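Local structure of putative nucleoside-diphosphate-sugar epimerase (3E48) at residues H100-G105 with D134-R139; E85-V90 with S125-T130; K159-A164 with E222-E227. The protein is a putative nucleoside-diphosphate-sugar epimerase of unconfirmed function, which probably binds NAD(P)H through a Rossmann-type domain. One frame throughout, in Å; residues are numbered along the deposited sequence.

Interaction 1 of 3, residues H100-G105 with D134-R139; sequences HIIFIG and DYTYVR
His100 lays one face of its imidazole over the backbone of the neighbouring strand, with Tyr135 CA 3.9 Å from the ring centroid. Its CG stands anti to the backbone N (chi1 -161°), which swings the ring across to the 134-139 side. On that strand the hydroxyl of Thr136 is hydrogen-bonded to Gly192 N. At Ile101 the regular pairing sets in: its N donates to Asp134 O at 3.1 Å. The O of Ile101 in turn accepts from Thr136 N at 2.9 Å. Ile102 points to the opposite face of the sheet from Ile101. There its CG2 meets Val138 CG2 at 4.1 Å, the two side chains running alongside each other beneath helix 174-186. Strands 100-106 and 134-143 are parallel neighbours, their short segments 13° apart, and helix 118-131 connects them in a beta-alpha-beta unit of the Rossmann-type sheet. Phe103 is gripped by its backbone on the same partner strand, its N binding Thr136 O and its O receiving Val138 N, the latter bond at 2.9 Å. On the side of helix 118-131, its ring and that of Tyr137 extend the same way with planes only 12° apart. The rings are displaced along their planes, centroids 5.2 Å apart, so little of one covers the other; Phe103 CD2 and Tyr137 CE2 make the closest approach. Ile104 returns to the face of Ile102, bringing CD1 to 4.0 Å from Val138 CB. Gly105 takes up Val138 O through its N at 2.8 Å, while the Tyr137 hydroxyl lies near Gly105 CA.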
loop_
_atom_site.group_PDB
_atom_site.type_symbol
_atom_site.label_atom_id
_atom_site.label_comp_id
_atom_site.label_asym_id
_atom_site.label_seq_id
_atom_site.Cartn_x
_atom_site.Cartn_y
_atom_site.Cartn_z
ATOM N N HIS B 100 14.701 -8.177 13.961
ATOM C CA HIS B 100 13.893 -8.742 12.895
ATOM C C HIS B 100 12.412 -8.673 13.204
ATOM O O HIS B 100 11.996 -8.848 14.349
ATOM C CB HIS B 100 14.316 -10.195 12.652
ATOM C CG HIS B 100 13.892 -10.726 11.320
ATOM N ND1 HIS B 100 12.629 -11.219 11.085
ATOM C CD2 HIS B 100 14.548 -10.787 10.136
ATOM C CE1 HIS B 100 12.521 -11.561 9.814
ATOM N NE2 HIS B 100 13.671 -11.309 9.215
ATOM N N ILE B 101 11.617 -8.416 12.171
ATOM C CA ILE B 101 10.173 -8.331 12.323
ATOM C C ILE B 101 9.495 -9.297 11.359
ATOM O O ILE B 101 9.796 -9.304 10.169
ATOM C CB ILE B 101 9.640 -6.907 12.010
ATOM C CG1 ILE B 101 10.113 -5.914 13.078
ATOM C CG2 ILE B 101 8.111 -6.933 11.935
ATOM C CD1 ILE B 101 9.838 -4.453 12.728
ATOM N N ILE B 102 8.607 -10.133 11.885
ATOM C CA ILE B 102 7.845 -11.050 11.050
ATOM C C ILE B 102 6.457 -10.421 11.073
ATOM O O ILE B 102 5.810 -10.375 12.119
ATOM C CB ILE B 102 7.807 -12.476 11.645
ATOM C CG1 ILE B 102 9.230 -13.044 11.705
ATOM C CG2 ILE B 102 6.904 -13.373 10.792
ATOM C CD1 ILE B 102 9.347 -14.421 12.360
ATOM N N PHE B 103 6.017 -9.907 9.928
ATOM C CA PHE B 103 4.723 -9.232 9.837
ATOM C C PHE B 103 3.670 -10.121 9.194
ATOM O O PHE B 103 3.871 -10.632 8.097
ATOM C CB PHE B 103 4.873 -7.940 9.025
ATOM C CG PHE B 103 3.664 -7.049 9.059
ATOM C CD1 PHE B 103 3.602 -5.971 9.934
ATOM C CD2 PHE B 103 2.588 -7.286 8.215
ATOM C CE1 PHE B 103 2.479 -5.133 9.968
ATOM C CE2 PHE B 103 1.456 -6.454 8.240
ATOM C CZ PHE B 103 1.406 -5.378 9.119
ATOM N N ILE B 104 2.549 -10.308 9.885
ATOM C CA ILE B 104 1.464 -11.144 9.374
ATOM C C ILE B 104 0.416 -10.286 8.662
ATOM O O ILE B 104 -0.463 -9.715 9.304
ATOM C CB ILE B 104 0.767 -11.909 10.515
ATOM C CG1 ILE B 104 1.804 -12.688 11.334
ATOM C CG2 ILE B 104 -0.292 -12.845 9.934
ATOM C CD1 ILE B 104 2.590 -13.706 10.545
ATOM N N GLY B 105 0.506 -10.215 7.336
ATOM C CA GLY B 105 -0.432 -9.415 6.572
ATOM C C GLY B 105 -1.473 -10.218 5.818
ATOM O O GLY B 105 -1.335 -11.427 5.650
ATOM N N ASP B 134 15.504 -5.691 9.195
ATOM C CA ASP B 134 15.310 -6.967 8.517
ATOM C C ASP B 134 13.881 -7.421 8.809
ATOM O O ASP B 134 13.404 -7.290 9.935
ATOM C CB ASP B 134 16.286 -8.031 9.041
ATOM C CG ASP B 134 17.730 -7.757 8.655
ATOM O OD1 ASP B 134 17.969 -7.045 7.654
ATOM O OD2 ASP B 134 18.633 -8.279 9.348
ATOM N N TYR B 135 13.190 -7.948 7.804
ATOM C CA TYR B 135 11.829 -8.401 8.032
ATOM C C TYR B 135 11.398 -9.518 7.089
ATOM O O TYR B 135 11.996 -9.734 6.033
ATOM C CB TYR B 135 10.832 -7.228 7.935
ATOM C CG TYR B 135 10.645 -6.673 6.539
ATOM C CD1 TYR B 135 11.612 -5.854 5.954
ATOM C CD2 TYR B 135 9.508 -6.988 5.793
ATOM C CE1 TYR B 135 11.450 -5.367 4.655
ATOM C CE2 TYR B 135 9.338 -6.507 4.501
ATOM C CZ TYR B 135 10.310 -5.701 3.937
ATOM O OH TYR B 135 10.145 -5.249 2.647
ATOM N N THR B 136 10.352 -10.221 7.504
ATOM C CA THR B 136 9.775 -11.325 6.747
ATOM C C THR B 136 8.303 -10.970 6.651
ATOM O O THR B 136 7.633 -10.816 7.671
ATOM C CB THR B 136 9.948 -12.659 7.511
ATOM O OG1 THR B 136 11.344 -12.890 7.745
ATOM C CG2 THR B 136 9.382 -13.823 6.709
ATOM N N TYR B 137 7.807 -10.810 5.431
ATOM C CA TYR B 137 6.412 -10.443 5.236
ATOM C C TYR B 137 5.609 -11.684 4.854
ATOM O O TYR B 137 5.817 -12.283 3.796
ATOM C CB TYR B 137 6.313 -9.355 4.161
ATOM C CG TYR B 137 5.028 -8.567 4.223
ATOM C CD1 TYR B 137 3.886 -9.006 3.557
ATOM C CD2 TYR B 137 4.935 -7.413 5.002
ATOM C CE1 TYR B 137 2.675 -8.317 3.671
ATOM C CE2 TYR B 137 3.729 -6.718 5.123
ATOM C CZ TYR B 137 2.606 -7.179 4.456
ATOM O OH TYR B 137 1.409 -6.514 4.574
ATOM N N VAL B 138 4.701 -12.072 5.743
ATOM C CA VAL B 138 3.879 -13.257 5.541
ATOM C C VAL B 138 2.452 -12.867 5.199
ATOM O O VAL B 138 1.757 -12.284 6.019
ATOM C CB VAL B 138 3.861 -14.124 6.819
ATOM C CG1 VAL B 138 3.051 -15.394 6.583
ATOM C CG2 VAL B 138 5.286 -14.453 7.237
ATOM N N ARG B 139 2.006 -13.180 3.989
ATOM C CA ARG B 139 0.644 -12.843 3.603
ATOM C C ARG B 139 -0.237 -14.075 3.773
ATOM O O ARG B 139 0.164 -15.181 3.416
ATOM C CB ARG B 139 0.626 -12.336 2.154
ATOM C CG ARG B 139 1.350 -10.998 2.005
ATOM C CD ARG B 139 1.682 -10.637 0.556
ATOM N NE ARG B 139 0.495 -10.355 -0.243
ATOM C CZ ARG B 139 0.022 -11.161 -1.188
ATOM N NH1 ARG B 139 0.637 -12.306 -1.455
ATOM N NH2 ARG B 139 -1.066 -10.819 -1.866
#

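Interaction 2 of 3, residues E85-V90 with S125-T130; sequences EVENLV and SRLLST
Leu127 reaches from helix 118-131 toward helix 84-96 and puts its CD2 methyl among three side chains, those of Val86, Glu87 and Val90. A chi1 of -168° directs the branched end of the leucine toward helix 84-96. Val86 meets it obliquely, and both of its methyls touch the same carbon: CG2 lies 3.6 Å and CG1 3.7 Å from Leu127 CD2. One turn further along, Val90 also comes in aslant, its CG2 3.9 Å from Leu127 CD2. The same Val90 methyl faces Leu128, whose CD2 is a looser neighbour at 4.3 Å.

Glu87 approaches differently. Its CA–CB bond leads away from the other helix, but the chain folds back at chi2 (-68°) and lays the carboxylate across Leu127 at about a right angle. Glu87 OE2 thereby rests against both leucine methyls, 3.5 Å from Leu127 CD2 and 3.6 Å from Leu127 CD1. This oxygen also has a polar partner, the hydroxyl of Tyr123 one turn before Leu127, and that hydrogen bond probably helps to hold the carboxylate over the leucine. Phe80 of the second subunit packs on Glu87, so this edge of the contact borders the dimer interface.

On their inner side, Leu128 and Leu89 both pack on Ile101 and Phe103, joining the two helices to the sheet. The segments bury 261 Å² between them, and the side-chain contacts are between aliphatic groups except for that of Glu87. The axes of the two short segments approach to 10.2 Å and cross at -21°, running in nearly the same direction, as expected of adjacent helices on one face of a parallel sheet in the layered alpha-beta sandwich of a Rossmann-type domain.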
loop_
_atom_site.group_PDB
_atom_site.type_symbol
_atom_site.label_atom_id
_atom_site.label_comp_id
_atom_site.label_asym_id
_atom_site.label_seq_id
_atom_site.Cartn_x
_atom_site.Cartn_y
_atom_site.Cartn_z
ATOM N N GLU B 85 -0.407 1.964 13.985
ATOM C CA GLU B 85 0.002 0.644 14.435
ATOM C C GLU B 85 1.383 0.264 13.903
ATOM O O GLU B 85 2.299 -0.088 14.662
ATOM C CB GLU B 85 -1.017 -0.333 13.896
ATOM C CG GLU B 85 -1.063 -1.661 14.505
ATOM C CD GLU B 85 -2.294 -2.374 14.037
ATOM O OE1 GLU B 85 -2.238 -3.076 13.002
ATOM O OE2 GLU B 85 -3.328 -2.188 14.697
ATOM N N VAL B 86 1.515 0.327 12.582
ATOM C CA VAL B 86 2.763 -0.029 11.921
ATOM C C VAL B 86 3.826 1.031 12.155
ATOM O O VAL B 86 5.007 0.714 12.230
ATOM C CB VAL B 86 2.561 -0.233 10.393
ATOM C CG1 VAL B 86 2.123 1.064 9.734
ATOM C CG2 VAL B 86 3.849 -0.751 9.766
ATOM N N GLU B 87 3.412 2.291 12.261
ATOM C CA GLU B 87 4.377 3.347 12.525
ATOM C C GLU B 87 5.007 3.054 13.881
ATOM O O GLU B 87 6.218 3.154 14.036
ATOM C CB GLU B 87 3.703 4.723 12.570
ATOM C CG GLU B 87 3.339 5.323 11.212
ATOM C CD GLU B 87 4.547 5.703 10.377
ATOM O OE1 GLU B 87 5.581 6.096 10.953
ATOM O OE2 GLU B 87 4.462 5.635 9.134
ATOM N N ASN B 88 4.187 2.679 14.855
ATOM C CA ASN B 88 4.709 2.393 16.180
ATOM C C ASN B 88 5.578 1.147 16.183
ATOM O O ASN B 88 6.592 1.089 16.880
ATOM C CB ASN B 88 3.568 2.279 17.191
ATOM C CG ASN B 88 2.922 3.624 17.475
ATOM O OD1 ASN B 88 3.521 4.672 17.215
ATOM N ND2 ASN B 88 1.708 3.605 18.020
ATOM N N LEU B 89 5.186 0.152 15.395
ATOM C CA LEU B 89 5.962 -1.080 15.296
ATOM C C LEU B 89 7.393 -0.754 14.876
ATOM O O LEU B 89 8.350 -1.157 15.538
ATOM C CB LEU B 89 5.328 -2.016 14.268
ATOM C CG LEU B 89 6.152 -3.228 13.835
ATOM C CD1 LEU B 89 6.392 -4.169 15.019
ATOM C CD2 LEU B 89 5.399 -3.951 12.720
ATOM N N VAL B 90 7.532 -0.015 13.777
ATOM C CA VAL B 90 8.850 0.354 13.264
ATOM C C VAL B 90 9.626 1.254 14.225
ATOM O O VAL B 90 10.818 1.043 14.450
ATOM C CB VAL B 90 8.742 1.058 11.891
ATOM C CG1 VAL B 90 10.115 1.541 11.442
ATOM C CG2 VAL B 90 8.162 0.095 10.863
ATOM N N SER B 125 3.698 -2.957 4.272
ATOM C CA SER B 125 4.770 -3.618 3.534
ATOM C C SER B 125 5.846 -2.610 3.143
ATOM O O SER B 125 7.041 -2.825 3.372
ATOM C CB SER B 125 4.201 -4.295 2.279
ATOM O OG SER B 125 5.215 -4.939 1.531
ATOM N N ARG B 126 5.420 -1.500 2.557
ATOM C CA ARG B 126 6.363 -0.470 2.137
ATOM C C ARG B 126 7.087 0.188 3.312
ATOM O O ARG B 126 8.293 0.430 3.240
ATOM C CB ARG B 126 5.626 0.564 1.283
ATOM C CG ARG B 126 5.092 -0.079 0.013
ATOM C CD ARG B 126 4.048 0.749 -0.714
ATOM N NE ARG B 126 3.760 0.143 -2.014
ATOM C CZ ARG B 126 3.099 -0.999 -2.189
ATOM N NH1 ARG B 126 2.632 -1.678 -1.145
ATOM N NH2 ARG B 126 2.936 -1.487 -3.414
ATOM N N LEU B 127 6.372 0.460 4.403
ATOM C CA LEU B 127 7.021 1.081 5.552
ATOM C C LEU B 127 8.132 0.168 6.069
ATOM O O LEU B 127 9.209 0.636 6.438
ATOM C CB LEU B 127 6.021 1.359 6.677
ATOM C CG LEU B 127 6.544 2.265 7.807
ATOM C CD1 LEU B 127 6.796 3.681 7.265
ATOM C CD2 LEU B 127 5.536 2.302 8.942
ATOM N N LEU B 128 7.875 -1.137 6.103
ATOM C CA LEU B 128 8.904 -2.066 6.564
ATOM C C LEU B 128 10.110 -1.970 5.638
ATOM O O LEU B 128 11.254 -1.959 6.091
ATOM C CB LEU B 128 8.361 -3.499 6.598
ATOM C CG LEU B 128 7.416 -3.721 7.781
ATOM C CD1 LEU B 128 6.580 -4.970 7.554
ATOM C CD2 LEU B 128 8.229 -3.843 9.065
ATOM N N SER B 129 9.851 -1.891 4.336
ATOM C CA SER B 129 10.928 -1.778 3.362
ATOM C C SER B 129 11.761 -0.510 3.597
ATOM O O SER B 129 12.989 -0.552 3.522
ATOM C CB SER B 129 10.349 -1.770 1.940
ATOM O OG SER B 129 11.382 -1.688 0.972
ATOM N N THR B 130 11.106 0.610 3.901
ATOM C CA THR B 130 11.831 1.866 4.121
ATOM C C THR B 130 12.572 1.941 5.454
ATOM O O THR B 130 13.506 2.733 5.600
ATOM C CB THR B 130 10.902 3.100 4.098
ATOM O OG1 THR B 130 10.119 3.134 5.301
ATOM C CG2 THR B 130 9.977 3.062 2.890
#

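Interaction 3 of 3, residues K159-A164 with E222-E227; sequences KLIYPA and EPVSLE
A two-stranded parallel sheet, formed by strands 159-160 and 220-221, continues here into the loops that follow each strand. Glu222 N donates to Leu160 O at 2.9 Å, and Val224 N donates to Ile161 O at 3.2 Å. At the outer end, Lys159 runs extended beyond CG obliquely across the Glu222 carboxylate. Its CD and CE lie against the group, and NZ closes a salt bridge with Glu222 OE1 at 3.2 Å, a weak hydrogen bond. Farther along, Ile161 crosses Val224, with Ile161 CB 3.8 Å from Val224 CG2. Pro223 CB sits 3.3 Å from Tyr162 O, which is also hydrogen-bonded to the Tyr221 hydroxyl. Pro163, the centre of an inverse gamma turn, presents CB and CG to one methyl of Leu226, the nearer pair being Pro163 CB and Leu226 CD2 at 3.5 Å. Ser225 occupies the N-cap position of helix 226-231. Phe229 of that helix packs on Tyr162, Pro163 and Val224, while Leu160 lies against helices 147-157 and 204-215.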
loop_
_atom_site.group_PDB
_atom_site.type_symbol
_atom_site.label_atom_id
_atom_site.label_comp_id
_atom_site.label_asym_id
_atom_site.label_seq_id
_atom_site.Cartn_x
_atom_site.Cartn_y
_atom_site.Cartn_z
ATOM N N LYS B 159 -29.141 -20.342 1.487
ATOM C CA LYS B 159 -28.409 -19.666 0.427
ATOM C C LYS B 159 -27.112 -19.023 0.910
ATOM O O LYS B 159 -27.019 -18.548 2.044
ATOM C CB LYS B 159 -29.291 -18.583 -0.203
ATOM C CG LYS B 159 -30.649 -19.073 -0.683
ATOM C CD LYS B 159 -31.566 -17.912 -1.042
ATOM C CE LYS B 159 -32.958 -18.402 -1.413
ATOM N NZ LYS B 159 -33.883 -17.272 -1.707
ATOM N N LEU B 160 -26.112 -19.030 0.036
ATOM C CA LEU B 160 -24.823 -18.404 0.310
ATOM C C LEU B 160 -24.977 -17.068 -0.414
ATOM O O LEU B 160 -25.186 -17.047 -1.628
ATOM C CB LEU B 160 -23.689 -19.217 -0.317
ATOM C CG LEU B 160 -22.270 -18.699 -0.065
ATOM C CD1 LEU B 160 -21.940 -18.803 1.419
ATOM C CD2 LEU B 160 -21.282 -19.516 -0.890
ATOM N N ILE B 161 -24.882 -15.962 0.317
ATOM C CA ILE B 161 -25.088 -14.645 -0.281
ATOM C C ILE B 161 -23.879 -13.743 -0.527
ATOM O O ILE B 161 -24.047 -12.584 -0.924
ATOM C CB ILE B 161 -26.112 -13.838 0.547
ATOM C CG1 ILE B 161 -25.562 -13.575 1.952
ATOM C CG2 ILE B 161 -27.423 -14.609 0.637
ATOM C CD1 ILE B 161 -26.461 -12.714 2.814
ATOM N N TYR B 162 -22.673 -14.249 -0.296
ATOM C CA TYR B 162 -21.474 -13.442 -0.520
ATOM C C TYR B 162 -21.489 -12.826 -1.919
ATOM O O TYR B 162 -21.599 -13.533 -2.917
ATOM C CB TYR B 162 -20.209 -14.292 -0.366
ATOM C CG TYR B 162 -19.954 -14.840 1.023
ATOM C CD1 TYR B 162 -20.082 -14.033 2.156
ATOM C CD2 TYR B 162 -19.502 -16.147 1.197
ATOM C CE1 TYR B 162 -19.756 -14.519 3.427
ATOM C CE2 TYR B 162 -19.174 -16.637 2.456
ATOM C CZ TYR B 162 -19.298 -15.824 3.564
ATOM O OH TYR B 162 -18.939 -16.314 4.800
ATOM N N PRO B 163 -21.383 -11.491 -2.007
ATOM C CA PRO B 163 -21.384 -10.799 -3.303
ATOM C C PRO B 163 -20.015 -10.912 -3.957
ATOM O O PRO B 163 -19.312 -9.915 -4.133
ATOM C CB PRO B 163 -21.724 -9.366 -2.920
ATOM C CG PRO B 163 -21.033 -9.222 -1.594
ATOM C CD PRO B 163 -21.383 -10.525 -0.896
ATOM N N ALA B 164 -19.642 -12.136 -4.314
ATOM C CA ALA B 164 -18.343 -12.395 -4.920
ATOM C C ALA B 164 -18.430 -12.778 -6.390
ATOM O O ALA B 164 -17.449 -13.235 -6.973
ATOM C CB ALA B 164 -17.624 -13.496 -4.142
ATOM N N GLU B 222 -26.764 -17.742 -3.972
ATOM C CA GLU B 222 -27.637 -16.681 -4.462
ATOM C C GLU B 222 -27.142 -15.380 -3.847
ATOM O O GLU B 222 -27.704 -14.878 -2.873
ATOM C CB GLU B 222 -29.086 -16.941 -4.046
ATOM C CG GLU B 222 -29.722 -18.125 -4.750
ATOM C CD GLU B 222 -31.134 -18.394 -4.273
ATOM O OE1 GLU B 222 -31.958 -17.452 -4.291
ATOM O OE2 GLU B 222 -31.421 -19.549 -3.887
ATOM N N PRO B 223 -26.071 -14.815 -4.421
ATOM C CA PRO B 223 -25.469 -13.572 -3.944
ATOM C C PRO B 223 -26.382 -12.355 -3.965
ATOM O O PRO B 223 -27.095 -12.113 -4.939
ATOM C CB PRO B 223 -24.260 -13.405 -4.862
ATOM C CG PRO B 223 -24.743 -13.996 -6.143
ATOM C CD PRO B 223 -25.432 -15.257 -5.674
ATOM N N VAL B 224 -26.359 -11.603 -2.871
ATOM C CA VAL B 224 -27.153 -10.392 -2.763
ATOM C C VAL B 224 -26.282 -9.229 -3.213
ATOM O O VAL B 224 -25.079 -9.396 -3.446
ATOM C CB VAL B 224 -27.629 -10.142 -1.313
ATOM C CG1 VAL B 224 -28.616 -11.223 -0.901
ATOM C CG2 VAL B 224 -26.439 -10.123 -0.363
ATOM N N SER B 225 -26.891 -8.058 -3.339
ATOM C CA SER B 225 -26.173 -6.862 -3.760
ATOM C C SER B 225 -25.152 -6.459 -2.702
ATOM O O SER B 225 -25.238 -6.884 -1.549
ATOM C CB SER B 225 -27.157 -5.713 -3.977
ATOM O OG SER B 225 -27.799 -5.366 -2.761
ATOM N N LEU B 226 -24.188 -5.635 -3.099
ATOM C CA LEU B 226 -23.162 -5.168 -2.177
ATOM C C LEU B 226 -23.779 -4.295 -1.087
ATOM O O LEU B 226 -23.338 -4.317 0.063
ATOM C CB LEU B 226 -22.093 -4.371 -2.933
ATOM C CG LEU B 226 -21.238 -5.140 -3.943
ATOM C CD1 LEU B 226 -20.419 -4.162 -4.772
ATOM C CD2 LEU B 226 -20.325 -6.117 -3.208
ATOM N N GLU B 227 -24.805 -3.530 -1.454
ATOM C CA GLU B 227 -25.485 -2.651 -0.506
ATOM C C GLU B 227 -26.236 -3.470 0.542
ATOM O O GLU B 227 -26.145 -3.197 1.739
ATOM C CB GLU B 227 -26.474 -1.736 -1.238
ATOM C CG GLU B 227 -25.868 -0.873 -2.340
ATOM C CD GLU B 227 -25.395 -1.682 -3.535
ATOM O OE1 GLU B 227 -26.197 -2.465 -4.086
ATOM O OE2 GLU B 227 -24.220 -1.531 -3.933
#

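How the interactions relate
Interactions 1 and 2 belong to the Rossmann-type part of the chain and alternate along the sequence: helix 84-96 leads into strand 100-106, and helix 118-131 follows it. Leu89 and Leu128 pack on Ile101 and Phe103, laying the helix pair of interaction 2 over the strand pair of interaction 1. Leu128 CD1 and Phe103 CB, 3.7 Å apart, are one of several touches. Both contacts are buried, yet backbone hydrogen bonds dominate the first and methyl packing the second, which also borders the second subunit. Interaction 3 stands apart, its centre 33 Å from that of interaction 1, on the opposite side of the chain's centre. Only partly buried, it mixes two backbone bonds, a salt bridge and proline packing.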